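Local coordinates for hypothetical protein PSPTO5229 (Pseudomonas syringae pv. tomato str. DC3000, PDB 2EVE) that is of unknown function but folds as an EVE domain, related to PUA and ASCH domains, and so possibly binds RNA or modified nucleic-acid bases, at residues D11-I15 and S16-R20; N36-R39 and T40-E43; K115-S118 and Q119-Q122; M135-T138 and A139-A143. All blocks are in the same frame, centred on the assembly; numbering follows the deposited sequence.

Interaction 1. Residues D11-I15 and S16-R20; sequences DEFSI and SDLQR
F13 lays its ring along the side chain of D17, with CD1 3.7 Å from D17 CB and the ring and carboxylate planes only 15° apart, while its far atom CZ reaches L18 CB. The ring gets there because CG is anti to the backbone N (chi1 -175°), which swings it over the first turn of the helix. D17 OD2 accepts from S14 N at 2.9 Å, nearly straight at 168° and on the anti side of the carboxylate, and in return S14 OG accepts from D17 N at 3.2 Å. This reciprocal pairing is a capping box at the start of helix 15-21: S14 OG serves the first-turn amide of D17, which has no helical carbonyl a turn earlier, and D17 OD2 holds the amide of the cap residue itself. Serine suits the cap because its hydroxyl is short enough to turn back on the helix; aspartate suits the third place, where its charge probably also interacts well with the helix dipole. The other oxygen, D17 OD1, takes a salt bridge from R20 NH2 at 3.1 Å, arriving from above the carboxylate plane. I15 CD1 lies 4.2 Å from L18 CD2, both side chains buried and resting on F49 of strand 46-51.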
loop_
_atom_site.group_PDB
_atom_site.type_symbol
_atom_site.label_atom_id
_atom_site.label_comp_id
_atom_site.label_asym_id
_atom_site.label_seq_id
_atom_site.Cartn_x
_atom_site.Cartn_y
_atom_site.Cartn_z
ATOM N N ASP A 11 8.197 -10.260 3.681
ATOM C CA ASP A 11 8.360 -11.703 3.521
ATOM C C ASP A 11 7.224 -12.271 2.683
ATOM O O ASP A 11 7.339 -13.360 2.122
ATOM C CB ASP A 11 8.396 -12.418 4.872
ATOM C CG ASP A 11 9.718 -12.250 5.584
ATOM O OD1 ASP A 11 10.765 -12.223 4.901
ATOM O OD2 ASP A 11 9.716 -12.165 6.830
ATOM N N GLU A 12 6.122 -11.530 2.611
ATOM C CA GLU A 12 4.966 -11.953 1.832
ATOM C C GLU A 12 5.031 -11.325 0.444
ATOM O O GLU A 12 4.851 -12.003 -0.566
ATOM C CB GLU A 12 3.670 -11.537 2.532
ATOM C CG GLU A 12 2.414 -12.052 1.844
ATOM C CD GLU A 12 1.143 -11.711 2.603
ATOM O OE1 GLU A 12 1.241 -11.299 3.778
ATOM O OE2 GLU A 12 0.048 -11.865 2.024
ATOM N N PHE A 13 5.285 -10.022 0.400
ATOM C CA PHE A 13 5.396 -9.304 -0.866
ATOM C C PHE A 13 6.201 -8.039 -0.604
ATOM O O PHE A 13 5.763 -7.150 0.124
ATOM C CB PHE A 13 4.003 -8.967 -1.409
ATOM C CG PHE A 13 4.015 -8.329 -2.770
ATOM C CD1 PHE A 13 4.633 -8.957 -3.848
ATOM C CD2 PHE A 13 3.396 -7.099 -2.975
ATOM C CE1 PHE A 13 4.633 -8.370 -5.116
ATOM C CE2 PHE A 13 3.389 -6.504 -4.234
ATOM C CZ PHE A 13 4.008 -7.139 -5.306
ATOM N N SER A 14 7.392 -7.978 -1.191
ATOM C CA SER A 14 8.300 -6.853 -1.002
ATOM C C SER A 14 8.439 -5.998 -2.252
ATOM O O SER A 14 7.977 -6.370 -3.331
ATOM C CB SER A 14 9.686 -7.371 -0.628
ATOM O OG SER A 14 10.287 -7.992 -1.752
ATOM N N ILE A 15 9.098 -4.853 -2.106
ATOM C CA ILE A 15 9.309 -3.974 -3.244
ATOM C C ILE A 15 10.214 -4.692 -4.249
ATOM O O ILE A 15 10.136 -4.436 -5.451
ATOM C CB ILE A 15 9.945 -2.625 -2.814
ATOM C CG1 ILE A 15 10.115 -1.711 -4.028
ATOM C CG2 ILE A 15 11.274 -2.867 -2.120
ATOM C CD1 ILE A 15 8.810 -1.253 -4.650
ATOM N N SER A 16 11.063 -5.595 -3.756
ATOM C CA SER A 16 11.948 -6.353 -4.642
ATOM C C SER A 16 11.121 -7.303 -5.504
ATOM O O SER A 16 11.431 -7.518 -6.677
ATOM C CB SER A 16 12.978 -7.157 -3.837
ATOM O OG SER A 16 13.958 -6.307 -3.267
ATOM N N ASP A 17 10.072 -7.876 -4.918
ATOM C CA ASP A 17 9.203 -8.781 -5.663
ATOM C C ASP A 17 8.497 -7.999 -6.758
ATOM O O ASP A 17 8.342 -8.489 -7.876
ATOM C CB ASP A 17 8.148 -9.426 -4.757
ATOM C CG ASP A 17 8.745 -10.390 -3.745
ATOM O OD1 ASP A 17 9.636 -11.184 -4.120
ATOM O OD2 ASP A 17 8.304 -10.366 -2.579
ATOM N N LEU A 18 8.060 -6.781 -6.438
ATOM C CA LEU A 18 7.365 -5.951 -7.421
ATOM C C LEU A 18 8.318 -5.568 -8.545
ATOM O O LEU A 18 7.931 -5.537 -9.710
ATOM C CB LEU A 18 6.794 -4.687 -6.763
ATOM C CG LEU A 18 6.079 -3.701 -7.703
ATOM C CD1 LEU A 18 4.927 -4.403 -8.417
ATOM C CD2 LEU A 18 5.556 -2.506 -6.906
ATOM N N GLN A 19 9.565 -5.273 -8.193
ATOM C CA GLN A 19 10.560 -4.915 -9.192
ATOM C C GLN A 19 10.740 -6.090 -10.151
ATOM O O GLN A 19 10.842 -5.904 -11.367
ATOM C CB GLN A 19 11.886 -4.580 -8.510
ATOM C CG GLN A 19 13.014 -4.221 -9.460
ATOM C CD GLN A 19 14.288 -3.878 -8.713
ATOM O OE1 GLN A 19 14.692 -4.597 -7.799
ATOM N NE2 GLN A 19 14.932 -2.785 -9.105
ATOM N N ARG A 20 10.768 -7.297 -9.598
ATOM C CA ARG A 20 10.933 -8.509 -10.398
ATOM C C ARG A 20 9.734 -8.781 -11.299
ATOM O O ARG A 20 9.887 -9.013 -12.503
ATOM C CB ARG A 20 11.169 -9.719 -9.480
ATOM C CG ARG A 20 11.060 -11.077 -10.182
ATOM C CD ARG A 20 11.469 -12.223 -9.263
ATOM N NE ARG A 20 10.716 -12.249 -8.009
ATOM C CZ ARG A 20 9.480 -12.725 -7.872
ATOM N NH1 ARG A 20 8.832 -13.231 -8.916
ATOM N NH2 ARG A 20 8.893 -12.697 -6.684
#

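Interaction 2. Residues N36-R39 and T40-E43; sequences NFLR and TMAE
Hydrogen bonds between T40 and the carbonyl of F37 carry much of this contact, near the C-terminal end of helix 32-40. F37 O accepts twice from T40: from the hydroxyl OG1 at 2.8 Å, close to the carbonyl plane, and from the amide N at 2.9 Å, well above that plane. The hydroxyl reaches back because OG1 sits between the backbone N and the carbonyl carbon (chi1 64°), which leaves the methyl CG2 against N36 O, 3.4 Å away. One residue later, M41 N donates to L38 O at 3.2 Å. These bonds span three residues, so the chain winds more tightly here.

A water adds a bridge: its oxygen lies 2.8 Å from both L38 O and M41 O, and it donates to each.

The apolar part belongs to M41, a selenomethionine with a long, flexible chain. Its CG, anti to the carbonyl carbon (chi1 -66°), takes the chain past L38 O and leaves SE 3.9 Å from L38 CA. L38 and M41 both go on to meet L97 of strand 95-110, and F37 and M41 touch W4 of strand 3-8. R39 extends the other way, its NE hydrogen-bonded to S95 OG.

Carbonyls near a helix end have few amides ahead of them to bind; here a threonine hydroxyl and a water act as extra donors, so polar backbone is satisfied beside a buried apolar side chain.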
loop_
_atom_site.group_PDB
_atom_site.type_symbol
_atom_site.label_atom_id
_atom_site.label_comp_id
_atom_site.label_asym_id
_atom_site.label_seq_id
_atom_site.Cartn_x
_atom_site.Cartn_y
_atom_site.Cartn_z
ATOM N N ASN A 36 -12.036 1.487 0.858
ATOM C CA ASN A 36 -12.651 2.634 0.215
ATOM C C ASN A 36 -11.615 3.535 -0.444
ATOM O O ASN A 36 -11.846 4.032 -1.548
ATOM C CB ASN A 36 -13.526 3.393 1.215
ATOM C CG ASN A 36 -14.789 2.621 1.569
ATOM O OD1 ASN A 36 -15.203 1.720 0.832
ATOM N ND2 ASN A 36 -15.416 2.979 2.685
ATOM N N PHE A 37 -10.476 3.746 0.210
ATOM C CA PHE A 37 -9.429 4.559 -0.400
ATOM C C PHE A 37 -8.918 3.837 -1.648
ATOM O O PHE A 37 -8.751 4.441 -2.708
ATOM C CB PHE A 37 -8.263 4.785 0.566
ATOM C CG PHE A 37 -8.473 5.930 1.516
ATOM C CD1 PHE A 37 -8.810 7.192 1.038
ATOM C CD2 PHE A 37 -8.313 5.752 2.884
ATOM C CE1 PHE A 37 -8.987 8.268 1.911
ATOM C CE2 PHE A 37 -8.487 6.823 3.770
ATOM C CZ PHE A 37 -8.824 8.079 3.281
ATOM N N LEU A 38 -8.681 2.534 -1.523
ATOM C CA LEU A 38 -8.184 1.745 -2.645
ATOM C C LEU A 38 -9.097 1.876 -3.863
ATOM O O LEU A 38 -8.625 1.990 -4.993
ATOM C CB LEU A 38 -8.047 0.275 -2.223
ATOM C CG LEU A 38 -7.474 -0.721 -3.237
ATOM C CD1 LEU A 38 -6.719 -1.813 -2.497
ATOM C CD2 LEU A 38 -8.588 -1.308 -4.084
ATOM N N ARG A 39 -10.405 1.881 -3.628
ATOM C CA ARG A 39 -11.372 1.999 -4.714
ATOM C C ARG A 39 -11.334 3.356 -5.419
ATOM O O ARG A 39 -11.806 3.475 -6.547
ATOM C CB ARG A 39 -12.783 1.730 -4.187
ATOM C CG ARG A 39 -13.049 0.266 -3.877
ATOM C CD ARG A 39 -14.423 0.086 -3.261
ATOM N NE ARG A 39 -14.817 -1.320 -3.221
ATOM C CZ ARG A 39 -15.991 -1.746 -2.769
ATOM N NH1 ARG A 39 -16.888 -0.877 -2.309
ATOM N NH2 ARG A 39 -16.279 -3.043 -2.796
ATOM N N THR A 40 -10.786 4.380 -4.767
ATOM C CA THR A 40 -10.722 5.692 -5.400
ATOM C C THR A 40 -9.409 5.933 -6.143
ATOM O O THR A 40 -9.235 6.971 -6.791
ATOM C CB THR A 40 -10.951 6.853 -4.390
ATOM O OG1 THR A 40 -9.897 6.891 -3.414
ATOM C CG2 THR A 40 -12.295 6.685 -3.692
HETATM N N MSE A 41 -8.485 4.979 -6.059
HETATM C CA MSE A 41 -7.212 5.107 -6.761
HETATM C C MSE A 41 -7.477 5.025 -8.259
HETATM O O MSE A 41 -8.361 4.290 -8.702
HETATM C CB MSE A 41 -6.254 3.995 -6.328
HETATM C CG MSE A 41 -5.843 4.106 -4.874
HETATM SE SE MSE A 41 -4.742 2.633 -4.302
HETATM C CE MSE A 41 -3.002 3.452 -4.452
ATOM N N ALA A 42 -6.716 5.786 -9.035
ATOM C CA ALA A 42 -6.886 5.807 -10.485
ATOM C C ALA A 42 -5.621 5.358 -11.197
ATOM O O ALA A 42 -4.532 5.391 -10.625
ATOM C CB ALA A 42 -7.256 7.208 -10.939
ATOM N N GLU A 43 -5.770 4.936 -12.450
ATOM C CA GLU A 43 -4.630 4.492 -13.244
ATOM C C GLU A 43 -3.625 5.638 -13.331
ATOM O O GLU A 43 -3.992 6.776 -13.634
ATOM C CB GLU A 43 -5.084 4.108 -14.653
ATOM C CG GLU A 43 -6.111 2.992 -14.698
ATOM C CD GLU A 43 -6.693 2.799 -16.082
ATOM O OE1 GLU A 43 -5.913 2.552 -17.027
ATOM O OE2 GLU A 43 -7.932 2.899 -16.224
HETATM O O HOH W 1 -9.240 1.844 -7.725
#

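Interaction 3. Residues K115-S118 and Q119-Q122; sequences KQQS and QLEQ
A short 3-10 turn at S118 and Q119, in the long connection between helix 111-115 and strand 134-137, brings these residues together. Two backbone bonds, each spanning three residues, define it: L120 N donates to Q117 O at 3.1 Å and E121 N to S118 O at 3.2 Å. In both the donor stands far above the carbonyl plane, 58° and 65° out of it, as the tight winding of the chain requires.

Among side chains, Q117 and L120 run side by side in the same direction. Q117 CB lies 3.9 Å from both L120 CG and L120 CD1, so the aliphatic base of the glutamine lies alongside one branch of the leucine. The glutamine then bends at chi2 (-52°), carrying its amide away to where NE2 bonds the carbonyl of Y113; one residue thus gives its methylenes to the leucine and its amide to a backbone carbonyl. E121 folds back with CG anti to its carbonyl carbon, which sets CG 3.1 Å from S118 O. This is a close approach of a methylene to a carbonyl, while the carboxylate makes no hydrogen bond to that oxygen.

S118, Q119 and E121 are polar residues suited to the exposed side of the turn. L120 is buried, facing helix 139-149, where it meets Q141 and I145; Q117 rests on L148 and Q119 on A144 of the same helix, so the turn packs across its flank.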
loop_
_atom_site.group_PDB
_atom_site.type_symbol
_atom_site.label_atom_id
_atom_site.label_comp_id
_atom_site.label_asym_id
_atom_site.label_seq_id
_atom_site.Cartn_x
_atom_site.Cartn_y
_atom_site.Cartn_z
ATOM N N LYS A 115 8.408 9.795 11.471
ATOM C CA LYS A 115 7.691 10.441 12.569
ATOM C C LYS A 115 8.392 11.715 13.039
ATOM O O LYS A 115 7.793 12.546 13.720
ATOM C CB LYS A 115 7.530 9.473 13.747
ATOM C CG LYS A 115 6.537 8.349 13.496
ATOM C CD LYS A 115 6.400 7.446 14.715
ATOM C CE LYS A 115 5.367 6.353 14.482
ATOM N NZ LYS A 115 5.256 5.436 15.655
ATOM N N GLN A 116 9.660 11.870 12.672
ATOM C CA GLN A 116 10.419 13.052 13.060
ATOM C C GLN A 116 10.174 14.221 12.109
ATOM O O GLN A 116 10.660 15.328 12.341
ATOM C CB GLN A 116 11.916 12.731 13.092
ATOM C CG GLN A 116 12.316 11.725 14.158
ATOM C CD GLN A 116 13.779 11.333 14.067
ATOM O OE1 GLN A 116 14.309 10.651 14.944
ATOM N NE2 GLN A 116 14.440 11.760 12.997
ATOM N N GLN A 117 9.415 13.978 11.044
ATOM C CA GLN A 117 9.126 15.011 10.054
ATOM C C GLN A 117 7.837 15.771 10.355
ATOM O O GLN A 117 6.746 15.202 10.319
ATOM C CB GLN A 117 9.029 14.385 8.660
ATOM C CG GLN A 117 10.168 13.431 8.319
ATOM C CD GLN A 117 11.535 14.047 8.556
ATOM O OE1 GLN A 117 11.804 15.170 8.129
ATOM N NE2 GLN A 117 12.407 13.309 9.230
ATOM N N SER A 118 7.965 17.064 10.637
ATOM C CA SER A 118 6.800 17.885 10.942
ATOM C C SER A 118 5.825 17.949 9.765
ATOM O O SER A 118 4.612 18.027 9.960
ATOM C CB SER A 118 7.238 19.303 11.337
ATOM O OG SER A 118 7.928 19.948 10.281
ATOM N N GLN A 119 6.353 17.907 8.546
ATOM C CA GLN A 119 5.515 17.966 7.354
ATOM C C GLN A 119 4.636 16.736 7.168
ATOM O O GLN A 119 3.721 16.741 6.347
ATOM C CB GLN A 119 6.376 18.155 6.102
ATOM C CG GLN A 119 6.797 19.587 5.847
ATOM C CD GLN A 119 7.629 19.727 4.590
ATOM O OE1 GLN A 119 8.786 19.307 4.545
ATOM N NE2 GLN A 119 7.038 20.310 3.553
ATOM N N LEU A 120 4.911 15.683 7.929
ATOM C CA LEU A 120 4.128 14.458 7.817
ATOM C C LEU A 120 3.239 14.217 9.033
ATOM O O LEU A 120 2.683 13.134 9.189
ATOM C CB LEU A 120 5.056 13.255 7.625
ATOM C CG LEU A 120 6.036 13.293 6.446
ATOM C CD1 LEU A 120 6.874 12.020 6.439
ATOM C CD2 LEU A 120 5.271 13.434 5.139
ATOM N N GLU A 121 3.093 15.220 9.891
ATOM C CA GLU A 121 2.275 15.057 11.089
ATOM C C GLU A 121 0.824 14.673 10.808
ATOM O O GLU A 121 0.172 14.049 11.646
ATOM C CB GLU A 121 2.313 16.333 11.934
ATOM C CG GLU A 121 3.680 16.639 12.521
ATOM C CD GLU A 121 3.665 17.867 13.409
ATOM O OE1 GLU A 121 3.274 18.948 12.921
ATOM O OE2 GLU A 121 4.045 17.750 14.592
ATOM N N GLN A 122 0.325 15.037 9.629
ATOM C CA GLN A 122 -1.055 14.730 9.257
ATOM C C GLN A 122 -1.197 13.414 8.498
ATOM O O GLN A 122 -2.296 13.047 8.083
ATOM C CB GLN A 122 -1.638 15.865 8.412
ATOM C CG GLN A 122 -1.812 17.169 9.169
ATOM C CD GLN A 122 -2.768 17.035 10.339
ATOM O OE1 GLN A 122 -3.934 16.680 10.164
ATOM N NE2 GLN A 122 -2.277 17.319 11.541
#

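Interaction 4. Residues M135-T138 and A139-A143; sequences MPVT and AEQWA
A139, a small residue that adds little bulk at the first turn, opens helix 139-149 directly after T138. E140 follows, bent at chi2 (91°) so that its carboxylate curls back beside the threonine: OE2 comes to 3.6 Å from T138 CB, and a water joins E140 OE1 to T138 OG1.

Q141 makes the central exchange. Its backbone N donates to T138 OG1 at 3.0 Å, and its side chain, extended beyond CG, returns to place OE1 2.9 Å from T138 N, in a nearly straight bond of 170°. A second water donates to both Q141 OE1 and P136 O, so the amide oxygen is gripped by two donors. Glutamine suits this place by having a chain long enough to reach back to the N-cap amide. The chain is closely packed here, with Q141 CG only 2.9 Å from T138 OG1.

W142 N closes the first helical turn on T138 O at 2.9 Å. V137 CG1 lies at the edge of its indole, near the ring plane, and 4.0 Å from W142 CB; the broad ring also stacks with Y3 and F48, joining the helix to the sheet.

Such reciprocal bonding of the N-cap threonine and the third helical residue is a capping box, here turning the chain from edge strand 134-137 into the C-terminal helix, the two segment axes 79° apart.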
loop_
_atom_site.group_PDB
_atom_site.type_symbol
_atom_site.label_atom_id
_atom_site.label_comp_id
_atom_site.label_asym_id
_atom_site.label_seq_id
_atom_site.Cartn_x
_atom_site.Cartn_y
_atom_site.Cartn_z
HETATM N N MSE A 135 -3.710 4.540 2.449
HETATM C CA MSE A 135 -4.015 5.925 2.782
HETATM C C MSE A 135 -3.598 6.916 1.714
HETATM O O MSE A 135 -2.706 6.649 0.909
HETATM C CB MSE A 135 -3.272 6.302 4.058
HETATM C CG MSE A 135 -1.754 6.281 3.856
HETATM SE SE MSE A 135 -0.723 6.435 5.478
HETATM C CE MSE A 135 -1.117 4.676 6.161
ATOM N N PRO A 136 -4.241 8.090 1.703
ATOM C CA PRO A 136 -3.889 9.113 0.721
ATOM C C PRO A 136 -2.620 9.815 1.211
ATOM O O PRO A 136 -2.299 9.778 2.400
ATOM C CB PRO A 136 -5.107 10.039 0.737
ATOM C CG PRO A 136 -5.552 9.965 2.160
ATOM C CD PRO A 136 -5.425 8.490 2.486
ATOM N N VAL A 137 -1.895 10.425 0.285
ATOM C CA VAL A 137 -0.679 11.167 0.598
ATOM C C VAL A 137 -0.815 12.470 -0.182
ATOM O O VAL A 137 -1.051 12.443 -1.390
ATOM C CB VAL A 137 0.595 10.406 0.129
ATOM C CG1 VAL A 137 1.826 11.294 0.285
ATOM C CG2 VAL A 137 0.774 9.128 0.944
ATOM N N THR A 138 -0.699 13.608 0.500
ATOM C CA THR A 138 -0.827 14.895 -0.177
ATOM C C THR A 138 0.404 15.167 -1.027
ATOM O O THR A 138 1.441 14.527 -0.853
ATOM C CB THR A 138 -0.979 16.058 0.823
ATOM O OG1 THR A 138 0.242 16.220 1.553
ATOM C CG2 THR A 138 -2.121 15.788 1.788
ATOM N N ALA A 139 0.286 16.114 -1.951
ATOM C CA ALA A 139 1.405 16.465 -2.812
ATOM C C ALA A 139 2.570 16.962 -1.965
ATOM O O ALA A 139 3.731 16.696 -2.272
ATOM C CB ALA A 139 0.985 17.539 -3.812
ATOM N N GLU A 140 2.254 17.682 -0.889
ATOM C CA GLU A 140 3.282 18.215 -0.003
ATOM C C GLU A 140 3.991 17.098 0.751
ATOM O O GLU A 140 5.214 17.118 0.899
ATOM C CB GLU A 140 2.681 19.198 1.007
ATOM C CG GLU A 140 1.720 20.211 0.407
ATOM C CD GLU A 140 0.281 19.725 0.428
ATOM O OE1 GLU A 140 -0.359 19.789 1.503
ATOM O OE2 GLU A 140 -0.206 19.267 -0.626
ATOM N N GLN A 141 3.226 16.123 1.231
ATOM C CA GLN A 141 3.819 15.013 1.964
ATOM C C GLN A 141 4.673 14.172 1.026
ATOM O O GLN A 141 5.751 13.717 1.400
ATOM C CB GLN A 141 2.726 14.155 2.606
ATOM C CG GLN A 141 1.879 14.911 3.614
ATOM C CD GLN A 141 0.668 14.122 4.070
ATOM O OE1 GLN A 141 0.092 13.349 3.301
ATOM N NE2 GLN A 141 0.258 14.328 5.321
ATOM N N TRP A 142 4.187 13.974 -0.194
ATOM C CA TRP A 142 4.912 13.193 -1.184
ATOM C C TRP A 142 6.266 13.836 -1.485
ATOM O O TRP A 142 7.297 13.166 -1.466
ATOM C CB TRP A 142 4.080 13.072 -2.467
ATOM C CG TRP A 142 4.681 12.162 -3.506
ATOM C CD1 TRP A 142 5.568 12.504 -4.487
ATOM C CD2 TRP A 142 4.460 10.751 -3.641
ATOM N NE1 TRP A 142 5.916 11.393 -5.222
ATOM C CE2 TRP A 142 5.250 10.304 -4.723
ATOM C CE3 TRP A 142 3.674 9.819 -2.949
ATOM C CZ2 TRP A 142 5.274 8.966 -5.132
ATOM C CZ3 TRP A 142 3.698 8.486 -3.355
ATOM C CH2 TRP A 142 4.496 8.075 -4.439
ATOM N N ALA A 143 6.257 15.137 -1.752
ATOM C CA ALA A 143 7.490 15.856 -2.048
ATOM C C ALA A 143 8.444 15.806 -0.860
ATOM O O ALA A 143 9.655 15.674 -1.031
ATOM C CB ALA A 143 7.176 17.306 -2.406
HETATM O O HOH W 2 -2.427 12.281 3.697
HETATM O O HOH W 3 0.179 18.066 3.491
#

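In the fold
From the N terminus, the four contacts follow one another in series, none enclosing or crossing another. Interaction 1 starts helix 15-21 after strand 3-8, and interaction 2 ends helix 32-40 on the way to strand 46-51; they lie on opposite sides of the chain's centre, centres 21 Å apart. Interaction 3 turns the connection leading to edge strand 134-137, and interaction 4 carries that strand into helix 139-149. Although distant in sequence, interactions 2 and 4 meet where F37 CZ packs 3.5 Å from P136 CD, linking helix 32-40 to the edge strand. Interactions 3 and 4 join through L120 CD2 against Q141 CB, 3.7 Å apart, fixing the connection to the final helix.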